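Local coordinates for ribonucleoside-diphosphate reductase, alpha chain (PDB 6DQX), which probably reduces ribonucleoside diphosphates to their deoxy forms, as the catalytic alpha subunit of a class Id ribonucleotide reductase, at residues A[44-49]-A[53-58]; A[217-222]-A[248-253]. All blocks are in the same frame, centred on the assembly; numbering follows the deposited sequence.

In the fold
From the N terminus, helix 35-44 runs into a short loop that leads to helix 52-67, and contact 1 closes this loop: residues 44-49 run alongside the first turns of the helix they precede. Contact 2 opens much later, on helix 216-223 just after strand 209-213, and closes beyond helix 227-243 where strand 247-249 gives way to helix 251-256, inside the barrel family region. The two contacts thus follow one another in series, neither nested nor crossed. The centres of contact 1 and contact 2 are about 45 Å apart. Contact 1 ties the loop between two N-terminal helices to the second of them; contact 2 joins helix 216-223 to the strand-helix junction beside two parallel barrel strands.

Contact 1 (A[44-49]-A[53-58])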
ATOM      1  N   GLY A  44      -7.651 -21.753 -18.866  1.00 37.03           N
ATOM      2  CA  GLY A  44      -6.663 -20.981 -18.114  1.00 36.16           C
ATOM      3  C   GLY A  44      -5.941 -19.880 -18.882  1.00 34.69           C
ATOM      4  O   GLY A  44      -5.867 -18.744 -18.411  1.00 36.18           O
ATOM      5  N   TYR A  45      -5.383 -20.219 -20.044  1.00 31.46           N
ATOM      6  CA  TYR A  45      -4.334 -19.386 -20.676  1.00 29.81           C
ATOM      7  C   TYR A  45      -4.654 -18.782 -22.020  1.00 27.58           C
ATOM      8  O   TYR A  45      -4.113 -17.721 -22.337  1.00 31.08           O
ATOM      9  CB  TYR A  45      -3.022 -20.174 -20.844  1.00 31.57           C
ATOM     10  CG  TYR A  45      -2.507 -20.893 -19.613  1.00 33.85           C
ATOM     11  CD1 TYR A  45      -2.788 -20.443 -18.318  1.00 35.39           C
ATOM     12  CD2 TYR A  45      -1.694 -22.010 -19.746  1.00 36.36           C
ATOM     13  CE1 TYR A  45      -2.319 -21.123 -17.202  1.00 37.00           C
ATOM     14  CE2 TYR A  45      -1.203 -22.679 -18.631  1.00 36.74           C
ATOM     15  CZ  TYR A  45      -1.529 -22.239 -17.368  1.00 35.74           C
ATOM     16  OH  TYR A  45      -1.066 -22.905 -16.264  1.00 36.76           O
ATOM     17  N   LEU A  46      -5.494 -19.433 -22.820  1.00 25.24           N
ATOM     18  CA  LEU A  46      -5.717 -19.007 -24.203  1.00 26.51           C
ATOM     19  C   LEU A  46      -6.852 -18.006 -24.269  1.00 27.21           C
ATOM     20  O   LEU A  46      -7.858 -18.164 -23.569  1.00 26.99           O
ATOM     21  CB  LEU A  46      -6.084 -20.203 -25.080  1.00 26.21           C
ATOM     22  CG  LEU A  46      -5.017 -21.298 -25.164  1.00 26.50           C
ATOM     23  CD1 LEU A  46      -5.566 -22.482 -25.927  1.00 27.14           C
ATOM     24  CD2 LEU A  46      -3.755 -20.761 -25.825  1.00 26.97           C
ATOM     25  N   LEU A  47      -6.692 -17.000 -25.112  1.00 27.66           N
ATOM     26  CA  LEU A  47      -7.787 -16.079 -25.409  1.00 29.65           C
ATOM     27  C   LEU A  47      -8.888 -16.821 -26.163  1.00 31.25           C
ATOM     28  O   LEU A  47      -8.604 -17.710 -26.971  1.00 28.17           O
ATOM     29  CB  LEU A  47      -7.282 -14.877 -26.211  1.00 30.78           C
ATOM     30  CG  LEU A  47      -6.546 -13.851 -25.332  1.00 32.24           C
ATOM     31  CD1 LEU A  47      -5.694 -12.928 -26.181  1.00 33.16           C
ATOM     32  CD2 LEU A  47      -7.519 -13.041 -24.478  1.00 33.77           C
ATOM     33  N   GLU A  48     -10.146 -16.476 -25.866  1.00 32.23           N
ATOM     34  CA  GLU A  48     -11.296 -17.025 -26.578  1.00 35.12           C
ATOM     35  C   GLU A  48     -11.017 -16.926 -28.069  1.00 32.65           C
ATOM     36  O   GLU A  48     -10.535 -15.900 -28.551  1.00 34.67           O
ATOM     37  CB  GLU A  48     -12.581 -16.263 -26.200  1.00 38.29           C
ATOM     38  CG  GLU A  48     -13.797 -16.556 -27.080  1.00 42.50           C
ATOM     39  CD  GLU A  48     -15.076 -15.960 -26.511  1.00 47.38           C
ATOM     40  OE1 GLU A  48     -15.602 -16.514 -25.518  1.00 49.39           O
ATOM     41  OE2 GLU A  48     -15.558 -14.942 -27.054  1.00 52.82           O
ATOM     42  N   GLY A  49     -11.262 -18.012 -28.784  1.00 33.18           N
ATOM     43  CA  GLY A  49     -11.020 -18.068 -30.228  1.00 32.50           C
ATOM     44  C   GLY A  49      -9.587 -18.315 -30.689  1.00 32.72           C
ATOM     45  O   GLY A  49      -9.290 -18.114 -31.865  1.00 34.96           O
ATOM     46  N   LEU A  53      -2.963 -25.428 -30.559  1.00 20.14           N
ATOM     47  CA  LEU A  53      -2.015 -25.585 -31.659  1.00 20.35           C
ATOM     48  C   LEU A  53      -1.712 -24.262 -32.333  1.00 20.08           C
ATOM     49  O   LEU A  53      -0.579 -23.979 -32.656  1.00 21.00           O
ATOM     50  CB  LEU A  53      -2.520 -26.602 -32.705  1.00 21.36           C
ATOM     51  CG  LEU A  53      -2.553 -28.078 -32.309  1.00 22.92           C
ATOM     52  CD1 LEU A  53      -3.330 -28.926 -33.328  1.00 24.09           C
ATOM     53  CD2 LEU A  53      -1.128 -28.596 -32.130  1.00 24.16           C
ATOM     54  N   GLU A  54      -2.735 -23.446 -32.560  1.00 20.44           N
ATOM     55  CA  GLU A  54      -2.555 -22.130 -33.157  1.00 21.01           C
ATOM     56  C   GLU A  54      -1.611 -21.260 -32.319  1.00 19.61           C
ATOM     57  O   GLU A  54      -0.742 -20.555 -32.834  1.00 19.19           O
ATOM     58  CB  GLU A  54      -3.940 -21.492 -33.251  1.00 23.99           C
ATOM     59  CG  GLU A  54      -4.033 -20.175 -33.934  1.00 25.66           C
ATOM     60  CD  GLU A  54      -5.485 -19.826 -34.207  1.00 28.94           C
ATOM     61  OE1 GLU A  54      -6.389 -20.224 -33.416  1.00 28.03           O
ATOM     62  OE2 GLU A  54      -5.715 -19.163 -35.224  1.00 34.14           O
ATOM     63  N   ARG A  55      -1.816 -21.308 -31.020  1.00 18.18           N
ATOM     64  CA  ARG A  55      -0.968 -20.573 -30.087  1.00 17.86           C
ATOM     65  C   ARG A  55       0.505 -21.035 -30.179  1.00 17.24           C
ATOM     66  O   ARG A  55       1.415 -20.199 -30.212  1.00 17.50           O
ATOM     67  CB  ARG A  55      -1.533 -20.741 -28.673  1.00 18.14           C
ATOM     68  CG  ARG A  55      -0.847 -19.942 -27.583  1.00 18.18           C
ATOM     69  CD  ARG A  55      -1.054 -18.455 -27.699  1.00 19.07           C
ATOM     70  NE  ARG A  55      -0.195 -17.770 -26.733  1.00 19.37           N
ATOM     71  CZ  ARG A  55       0.586 -16.722 -26.959  1.00 18.61           C
ATOM     72  NH1 ARG A  55       0.638 -16.129 -28.137  1.00 19.46           N
ATOM     73  NH2 ARG A  55       1.335 -16.251 -25.955  1.00 19.07           N
ATOM     74  N   ILE A  56       0.730 -22.340 -30.280  1.00 17.46           N
ATOM     75  CA  ILE A  56       2.106 -22.869 -30.342  1.00 17.12           C
ATOM     76  C   ILE A  56       2.803 -22.394 -31.610  1.00 17.93           C
ATOM     77  O   ILE A  56       3.950 -21.963 -31.583  1.00 16.87           O
ATOM     78  CB  ILE A  56       2.139 -24.403 -30.225  1.00 17.61           C
ATOM     79  CG1 ILE A  56       1.650 -24.849 -28.838  1.00 18.51           C
ATOM     80  CG2 ILE A  56       3.523 -24.950 -30.529  1.00 17.94           C
ATOM     81  CD1 ILE A  56       1.170 -26.287 -28.820  1.00 18.75           C
ATOM     82  N   ARG A  57       2.107 -22.493 -32.737  1.00 19.06           N
ATOM     83  CA  ARG A  57       2.635 -21.970 -33.978  1.00 19.87           C
ATOM     84  C   ARG A  57       2.964 -20.482 -33.898  1.00 19.17           C
ATOM     85  O   ARG A  57       4.007 -20.060 -34.397  1.00 18.85           O
ATOM     86  CB  ARG A  57       1.640 -22.234 -35.138  1.00 21.70           C
ATOM     87  CG  ARG A  57       2.088 -21.666 -36.488  1.00 23.80           C
ATOM     88  CD  ARG A  57       3.126 -22.582 -37.132  1.00 26.55           C
ATOM     89  NE  ARG A  57       2.503 -23.766 -37.764  1.00 27.92           N
ATOM     90  CZ  ARG A  57       3.139 -24.905 -38.090  1.00 30.58           C
ATOM     91  NH1 ARG A  57       4.450 -25.081 -37.852  1.00 32.44           N
ATOM     92  NH2 ARG A  57       2.455 -25.899 -38.648  1.00 29.53           N
ATOM     93  N   PHE A  58       2.055 -19.672 -33.339  1.00 19.38           N
ATOM     94  CA  PHE A  58       2.288 -18.242 -33.199  1.00 19.63           C
ATOM     95  C   PHE A  58       3.536 -17.969 -32.348  1.00 19.25           C
ATOM     96  O   PHE A  58       4.349 -17.128 -32.691  1.00 17.23           O
ATOM     97  CB  PHE A  58       1.085 -17.536 -32.569  1.00 22.59           C
ATOM     98  CG  PHE A  58       1.309 -16.074 -32.322  1.00 24.75           C
ATOM     99  CD1 PHE A  58       1.096 -15.147 -33.333  1.00 27.24           C
ATOM    100  CD2 PHE A  58       1.753 -15.623 -31.083  1.00 25.91           C
ATOM    101  CE1 PHE A  58       1.299 -13.795 -33.104  1.00 28.78           C
ATOM    102  CE2 PHE A  58       1.968 -14.281 -30.849  1.00 26.70           C
ATOM    103  CZ  PHE A  58       1.755 -13.363 -31.861  1.00 28.72           C
TER
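Leu46 and Arg55 make the tight part of this contact. One methyl, Leu46 CD2, lies against the aliphatic stem of the arginine, 3.5 Å from Arg55 CG, 3.6 Å from Arg55 CB and 4.0 Å from Arg55 CD, and the two side chains run past each other in opposite directions. The backbones stay well apart, Leu46 CA 7.7 Å from Arg55 CA, and the gap is spanned by the end of the leucine and the stem of the arginine. Arg55 leaves the helix with CG anti to the backbone N and then bends at chi2 (68°), which lays its methylenes beside Leu46 while the guanidinium travels on. Arg55 is buried, and its head is held elsewhere: NE bonds to Trp92 O and NH2 to Phe95 O, with a weaker bond from NH2 to Ile91 O, carbonyls of the last turn of helix 89-94 and the residue after it. Bonds from both NE and NH2 fix the rotation of the guanidinium, and Phe58 CE2 lies in plane at its edge. The arrangement is a helix-loop-helix connection: the loop after helix 35-44 runs alongside the first turns of helix 52-67, and Thr51 OG1 accepts from Glu54 N at the start of that helix. Toward solvent the contact thins out. Gly49 turns there with a positive phi (81°), and its carbonyl oxygen stands 3.9 Å from Glu54 OE1. No hydrogen bond joins this pair of oxygens. The glutamate chain reaches this side extended beyond CG, and both residues are exposed.

Contact 2 (A[217-222]-A[248-253]); sequences DWLESM and LFFKDN. With EDO (1,2-ethanediol), chain G.
Apolar packing between Leu219 and Phe250 forms the buried side of this contact: Leu219 CD1 sits 4.2 Å from Phe250 CE1, approaching the ring obliquely, and the two side chains cross at about a right angle. The leucine is directed at the other segment from its CA; Phe250 sets out to the side, and its ring atom CE1 makes the approach. Leu540 and Glu543 of helix 532-544 also touch the leucine. The parallel neighbours 209-213 and 247-249 of the barrel are joined by a crossover containing helices 216-223 and 227-243; the contact links the first of these helices to the end of the second strand. Phe250 centres an inverse gamma turn and occupies the N-cap position of helix 251-256. Polar contact across the exposed side runs through water. One molecule accepts from Asp217 N at 2.9 Å and donates to Asp252 OD2 at 2.6 Å. The same carboxylate oxygen also receives His216 N, while Asp217 OD2 stays 5.9 Å from Asp252 OD2. Trp218, with CG anti to the backbone N (chi1 -167°), carries its indole away from Phe250 and gives a weak NE1 bond to O1 of a 1,2-ethanediol (3.1 Å, 142°), probably from the crystallisation liquor.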
ATOM      1  N   ASP A 217      27.381 -19.517   9.997  1.00 22.54           N
ATOM      2  CA  ASP A 217      27.927 -19.238  11.344  1.00 24.50           C
ATOM      3  C   ASP A 217      26.829 -19.281  12.421  1.00 24.97           C
ATOM      4  O   ASP A 217      27.061 -19.803  13.507  1.00 23.78           O
ATOM      5  CB  ASP A 217      28.674 -17.896  11.381  1.00 25.09           C
ATOM      6  CG  ASP A 217      29.954 -17.910  10.587  1.00 28.11           C
ATOM      7  OD1 ASP A 217      30.511 -19.000  10.339  1.00 27.84           O
ATOM      8  OD2 ASP A 217      30.436 -16.813  10.220  1.00 29.31           O
ATOM      9  N   TRP A 218      25.638 -18.761  12.106  1.00 24.51           N
ATOM     10  CA  TRP A 218      24.479 -18.834  12.998  1.00 24.73           C
ATOM     11  C   TRP A 218      24.137 -20.288  13.336  1.00 25.82           C
ATOM     12  O   TRP A 218      23.959 -20.644  14.517  1.00 25.73           O
ATOM     13  CB  TRP A 218      23.247 -18.116  12.397  1.00 23.89           C
ATOM     14  CG  TRP A 218      22.145 -17.905  13.394  1.00 23.36           C
ATOM     15  CD1 TRP A 218      21.924 -16.782  14.121  1.00 24.02           C
ATOM     16  CD2 TRP A 218      21.133 -18.839  13.780  1.00 22.53           C
ATOM     17  NE1 TRP A 218      20.844 -16.953  14.943  1.00 25.00           N
ATOM     18  CE2 TRP A 218      20.340 -18.213  14.757  1.00 24.59           C
ATOM     19  CE3 TRP A 218      20.825 -20.152  13.402  1.00 22.96           C
ATOM     20  CZ2 TRP A 218      19.250 -18.848  15.357  1.00 24.49           C
ATOM     21  CZ3 TRP A 218      19.754 -20.787  13.998  1.00 23.25           C
ATOM     22  CH2 TRP A 218      18.968 -20.127  14.967  1.00 25.02           C
ATOM     23  N   LEU A 219      24.028 -21.130  12.309  1.00 24.06           N
ATOM     24  CA  LEU A 219      23.753 -22.548  12.527  1.00 25.43           C
ATOM     25  C   LEU A 219      24.864 -23.272  13.269  1.00 24.45           C
ATOM     26  O   LEU A 219      24.553 -24.154  14.071  1.00 25.49           O
ATOM     27  CB  LEU A 219      23.467 -23.292  11.224  1.00 25.52           C
ATOM     28  CG  LEU A 219      22.070 -23.173  10.664  1.00 26.45           C
ATOM     29  CD1 LEU A 219      22.095 -23.754   9.250  1.00 27.77           C
ATOM     30  CD2 LEU A 219      21.027 -23.868  11.522  1.00 26.78           C
ATOM     31  N   GLU A 220      26.127 -22.923  13.024  1.00 25.82           N
ATOM     32  CA  GLU A 220      27.236 -23.537  13.789  1.00 29.85           C
ATOM     33  C   GLU A 220      27.207 -23.148  15.280  1.00 30.32           C
ATOM     34  O   GLU A 220      27.526 -23.973  16.147  1.00 30.39           O
ATOM     35  CB  GLU A 220      28.599 -23.208  13.184  1.00 33.28           C
ATOM     36  CG  GLU A 220      28.875 -23.919  11.853  1.00 36.50           C
ATOM     37  CD  GLU A 220      28.906 -25.439  11.967  1.00 39.20           C
ATOM     38  OE1 GLU A 220      29.501 -25.963  12.940  1.00 38.89           O
ATOM     39  OE2 GLU A 220      28.324 -26.113  11.086  1.00 39.65           O
ATOM     40  N   SER A 221      26.825 -21.906  15.560  1.00 29.12           N
ATOM     41  CA  SER A 221      26.618 -21.439  16.933  1.00 30.82           C
ATOM     42  C   SER A 221      25.488 -22.209  17.607  1.00 31.12           C
ATOM     43  O   SER A 221      25.637 -22.625  18.753  1.00 35.08           O
ATOM     44  CB  SER A 221      26.352 -19.922  16.959  1.00 30.80           C
ATOM     45  OG  SER A 221      26.152 -19.443  18.277  1.00 31.09           O
ATOM     46  N   MET A 222      24.378 -22.402  16.892  1.00 29.38           N
ATOM     47  CA  MET A 222      23.235 -23.208  17.355  1.00 29.95           C
ATOM     48  C   MET A 222      23.625 -24.668  17.663  1.00 33.35           C
ATOM     49  O   MET A 222      23.260 -25.226  18.720  1.00 32.53           O
ATOM     50  CB  MET A 222      22.131 -23.190  16.295  1.00 30.25           C
ATOM     51  CG  MET A 222      20.785 -23.735  16.723  1.00 30.50           C
ATOM     52  SD  MET A 222      20.565 -25.520  16.686  1.00 35.30           S
ATOM     53  CE  MET A 222      20.629 -25.877  14.923  1.00 32.78           C
ATOM     54  N   LEU A 248      13.114 -21.947   3.822  1.00 15.47           N
ATOM     55  CA  LEU A 248      14.465 -21.746   4.290  1.00 15.26           C
ATOM     56  C   LEU A 248      15.333 -21.259   3.142  1.00 14.59           C
ATOM     57  O   LEU A 248      15.294 -21.826   2.056  1.00 13.88           O
ATOM     58  CB  LEU A 248      15.013 -23.042   4.852  1.00 16.44           C
ATOM     59  CG  LEU A 248      14.243 -23.519   6.094  1.00 17.84           C
ATOM     60  CD1 LEU A 248      14.679 -24.927   6.452  1.00 18.66           C
ATOM     61  CD2 LEU A 248      14.476 -22.565   7.255  1.00 19.86           C
ATOM     62  N   PHE A 249      16.098 -20.203   3.399  1.00 13.63           N
ATOM     63  CA  PHE A 249      17.063 -19.667   2.426  1.00 13.30           C
ATOM     64  C   PHE A 249      18.415 -19.737   3.103  1.00 13.72           C
ATOM     65  O   PHE A 249      18.703 -19.000   4.065  1.00 12.55           O
ATOM     66  CB  PHE A 249      16.655 -18.259   2.003  1.00 13.14           C
ATOM     67  CG  PHE A 249      17.633 -17.578   1.091  1.00 13.40           C
ATOM     68  CD1 PHE A 249      17.779 -17.979  -0.225  1.00 13.85           C
ATOM     69  CD2 PHE A 249      18.397 -16.521   1.541  1.00 13.78           C
ATOM     70  CE1 PHE A 249      18.679 -17.330  -1.069  1.00 13.71           C
ATOM     71  CE2 PHE A 249      19.295 -15.872   0.709  1.00 14.02           C
ATOM     72  CZ  PHE A 249      19.444 -16.290  -0.594  1.00 13.64           C
ATOM     73  N   PHE A 250      19.242 -20.687   2.662  1.00 13.18           N
ATOM     74  CA  PHE A 250      20.601 -20.821   3.200  1.00 13.20           C
ATOM     75  C   PHE A 250      21.529 -19.855   2.500  1.00 13.79           C
ATOM     76  O   PHE A 250      22.165 -20.165   1.507  1.00 13.56           O
ATOM     77  CB  PHE A 250      21.072 -22.272   3.087  1.00 13.83           C
ATOM     78  CG  PHE A 250      20.257 -23.210   3.909  1.00 15.00           C
ATOM     79  CD1 PHE A 250      20.172 -23.020   5.286  1.00 16.17           C
ATOM     80  CD2 PHE A 250      19.552 -24.255   3.330  1.00 16.12           C
ATOM     81  CE1 PHE A 250      19.408 -23.880   6.063  1.00 16.98           C
ATOM     82  CE2 PHE A 250      18.783 -25.112   4.113  1.00 16.51           C
ATOM     83  CZ  PHE A 250      18.725 -24.920   5.473  1.00 17.22           C
ATOM     84  N   LYS A 251      21.607 -18.655   3.071  1.00 14.88           N
ATOM     85  CA  LYS A 251      22.148 -17.507   2.364  1.00 14.90           C
ATOM     86  C   LYS A 251      23.624 -17.638   2.052  1.00 15.34           C
ATOM     87  O   LYS A 251      24.111 -17.106   1.045  1.00 16.08           O
ATOM     88  CB  LYS A 251      21.848 -16.210   3.142  1.00 15.72           C
ATOM     89  CG  LYS A 251      22.366 -16.169   4.579  1.00 16.76           C
ATOM     90  CD  LYS A 251      21.968 -14.846   5.233  1.00 16.81           C
ATOM     91  CE  LYS A 251      22.061 -14.905   6.741  1.00 18.17           C
ATOM     92  NZ  LYS A 251      21.850 -13.550   7.347  1.00 18.99           N
ATOM     93  N   ASP A 252      24.368 -18.337   2.897  1.00 16.02           N
ATOM     94  CA  ASP A 252      25.786 -18.492   2.640  1.00 17.08           C
ATOM     95  C   ASP A 252      26.048 -19.521   1.512  1.00 16.04           C
ATOM     96  O   ASP A 252      26.941 -19.302   0.685  1.00 15.47           O
ATOM     97  CB  ASP A 252      26.537 -18.781   3.940  1.00 19.21           C
ATOM     98  CG  ASP A 252      26.526 -17.570   4.894  1.00 21.99           C
ATOM     99  OD1 ASP A 252      26.678 -16.399   4.438  1.00 21.49           O
ATOM    100  OD2 ASP A 252      26.358 -17.792   6.108  1.00 24.47           O
ATOM    101  N   ASN A 253      25.211 -20.555   1.419  1.00 14.16           N
ATOM    102  CA  ASN A 253      25.257 -21.480   0.278  1.00 14.66           C
ATOM    103  C   ASN A 253      24.844 -20.770  -1.020  1.00 14.70           C
ATOM    104  O   ASN A 253      25.507 -20.939  -2.060  1.00 13.34           O
ATOM    105  CB  ASN A 253      24.396 -22.715   0.509  1.00 14.88           C
ATOM    106  CG  ASN A 253      24.906 -23.594   1.647  1.00 15.52           C
ATOM    107  OD1 ASN A 253      26.063 -23.482   2.076  1.00 15.56           O
ATOM    108  ND2 ASN A 253      24.019 -24.443   2.185  1.00 15.53           N
TER
HETATM  109  C1  EDO G 606      19.775 -14.658  17.275  1.00 32.87           C
HETATM  110  O1  EDO G 606      21.064 -14.419  16.706  1.00 29.39           O
HETATM  111  C2  EDO G 606      18.770 -14.132  16.260  1.00 34.49           C
HETATM  112  O2  EDO G 606      17.368 -14.039  16.571  1.00 34.08           O
HETATM  113  O   HOH W   1      27.951 -17.377   8.067  1.00 23.34           O